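Local coordinates for protein Ta0487 (Thermoplasma acidophilum, PDB 3KBQ) that is of unknown function but belongs to the CinA family and carries a probable molybdopterin-binding domain, at residues M46-L49 / D50-G53. Residues are numbered along the deposited sequence; the frame is centred on the assembly and turned at random.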
ATOM      1  N   MET B  46       0.607   5.678  -7.719  1.00 22.62           N
ATOM      2  CA  MET B  46       1.390   6.643  -8.507  1.00 24.10           C
ATOM      3  C   MET B  46       0.748   8.012  -8.479  1.00 24.75           C
ATOM      4  O   MET B  46      -0.468   8.155  -8.181  1.00 23.85           O
ATOM      5  CB  MET B  46       1.430   6.182  -9.997  1.00 22.37           C
ATOM      6  CG  MET B  46       2.304   4.892 -10.228  1.00 23.89           C
ATOM      7  SD  MET B  46       2.409   4.309 -11.991  1.00 23.05           S
ATOM      8  CE  MET B  46       0.741   4.149 -12.305  1.00 24.58           C
ATOM      9  N   ASP B  47       1.561   9.009  -8.855  1.00 25.25           N
ATOM     10  CA  ASP B  47       1.078  10.346  -9.102  1.00 26.65           C
ATOM     11  C   ASP B  47       0.225  10.355 -10.347  1.00 26.28           C
ATOM     12  O   ASP B  47       0.672  10.773 -11.404  1.00 25.18           O
ATOM     13  CB  ASP B  47       2.268  11.314  -9.221  1.00 26.06           C
ATOM     14  CG  ASP B  47       3.081  11.324  -7.931  1.00 30.05           C
ATOM     15  OD1 ASP B  47       2.509  11.834  -6.926  1.00 33.41           O
ATOM     16  OD2 ASP B  47       4.207  10.755  -7.888  1.00 31.50           O
ATOM     17  N   ASP B  48      -1.034   9.968 -10.202  1.00 24.96           N
ATOM     18  CA  ASP B  48      -1.858   9.709 -11.378  1.00 25.11           C
ATOM     19  C   ASP B  48      -3.315   9.846 -10.943  1.00 24.64           C
ATOM     20  O   ASP B  48      -3.721   9.161  -9.971  1.00 21.97           O
ATOM     21  CB  ASP B  48      -1.609   8.254 -11.796  1.00 26.20           C
ATOM     22  CG  ASP B  48      -2.488   7.822 -12.939  1.00 29.58           C
ATOM     23  OD1 ASP B  48      -1.910   7.603 -14.013  1.00 32.20           O
ATOM     24  OD2 ASP B  48      -3.747   7.736 -12.777  1.00 31.49           O
ATOM     25  N   LEU B  49      -4.094  10.680 -11.652  1.00 23.08           N
ATOM     26  CA  LEU B  49      -5.456  11.019 -11.179  1.00 23.86           C
ATOM     27  C   LEU B  49      -6.307   9.806 -10.975  1.00 23.01           C
ATOM     28  O   LEU B  49      -6.962   9.685  -9.962  1.00 23.66           O
ATOM     29  CB  LEU B  49      -6.214  11.993 -12.133  1.00 23.34           C
ATOM     30  CG  LEU B  49      -5.587  13.388 -12.196  1.00 24.16           C
ATOM     31  CD1 LEU B  49      -6.289  14.272 -13.266  1.00 23.14           C
ATOM     32  CD2 LEU B  49      -5.583  14.078 -10.841  1.00 23.71           C
ATOM     33  N   ASP B  50      -6.300   8.904 -11.938  1.00 23.58           N
ATOM     34  CA  ASP B  50      -7.249   7.810 -11.898  1.00 23.85           C
ATOM     35  C   ASP B  50      -6.824   6.826 -10.801  1.00 23.07           C
ATOM     36  O   ASP B  50      -7.674   6.216 -10.185  1.00 23.00           O
ATOM     37  CB  ASP B  50      -7.312   7.071 -13.216  1.00 22.50           C
ATOM     38  CG  ASP B  50      -8.048   7.841 -14.327  1.00 27.92           C
ATOM     39  OD1 ASP B  50      -8.711   8.878 -14.070  1.00 26.54           O
ATOM     40  OD2 ASP B  50      -7.960   7.372 -15.498  1.00 25.26           O
ATOM     41  N   GLU B  51      -5.518   6.666 -10.587  1.00 22.55           N
ATOM     42  CA  GLU B  51      -5.032   5.708  -9.595  1.00 22.87           C
ATOM     43  C   GLU B  51      -5.318   6.226  -8.212  1.00 22.62           C
ATOM     44  O   GLU B  51      -5.674   5.459  -7.300  1.00 21.49           O
ATOM     45  CB  GLU B  51      -3.508   5.499  -9.732  1.00 23.36           C
ATOM     46  CG  GLU B  51      -3.131   4.799 -11.048  1.00 27.28           C
ATOM     47  CD  GLU B  51      -3.576   3.346 -11.046  1.00 29.86           C
ATOM     48  OE1 GLU B  51      -2.987   2.543 -10.298  1.00 29.47           O
ATOM     49  OE2 GLU B  51      -4.543   3.013 -11.769  1.00 31.42           O
ATOM     50  N   ILE B  52      -5.163   7.535  -8.053  1.00 22.51           N
ATOM     51  CA  ILE B  52      -5.463   8.201  -6.770  1.00 21.56           C
ATOM     52  C   ILE B  52      -6.955   8.082  -6.469  1.00 22.00           C
ATOM     53  O   ILE B  52      -7.350   7.759  -5.312  1.00 21.34           O
ATOM     54  CB  ILE B  52      -4.992   9.705  -6.792  1.00 20.50           C
ATOM     55  CG1 ILE B  52      -3.455   9.819  -6.705  1.00 20.59           C
ATOM     56  CG2 ILE B  52      -5.657  10.531  -5.629  1.00 20.14           C
ATOM     57  CD1 ILE B  52      -2.893  11.089  -7.377  1.00 22.01           C
ATOM     58  N   GLY B  53      -7.776   8.302  -7.512  1.00 20.90           N
ATOM     59  CA  GLY B  53      -9.221   8.203  -7.360  1.00 21.81           C
ATOM     60  C   GLY B  53      -9.634   6.784  -6.922  1.00 22.48           C
ATOM     61  O   GLY B  53     -10.539   6.624  -6.061  1.00 21.39           O
TER
HETATM   62  O   HOH W   1      -0.918   3.553  -8.966  1.00 23.15           O
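Asp48 meets Asp50 and Glu51 as the N-cap of helix 49-62, which follows strand 38-45 in the probable molybdopterin-binding domain. Its OD2 accepts from Glu51 N at 3.0 Å, on the anti side and 28° out of the carboxylate plane, and from Asp50 N through a weak bond, bent to 122° at the hydrogen. Setting CG anti to the backbone N (chi1 175°) brings OD2 to the two amides at the start of the helix. With an alanine here, the amides of Asp50 and Glu51 would probably lose their shared acceptor, and the first turn would be likely to fray. The backbone completes the turn: Ile52 N binds Asp48 O at 2.9 Å, and Gly53 N binds Leu49 O.

Glu51 CG lies 3.6 Å from Asp48 CG, the two carboxylate planes being almost perpendicular, and Ile52 CG1 is 3.7 Å from Met46 O, where the loop runs past the first turn. Farther out, Glu51 OE1 forms a salt bridge with Arg41 of the second subunit, which probably offsets the nearness of two like charges, Asp48 OD2 and Glu51 OE2 being 4.9 Å apart. Water 1 ties that same OE1 to the loop, donating to it at 2.7 Å and accepting from Met46 N.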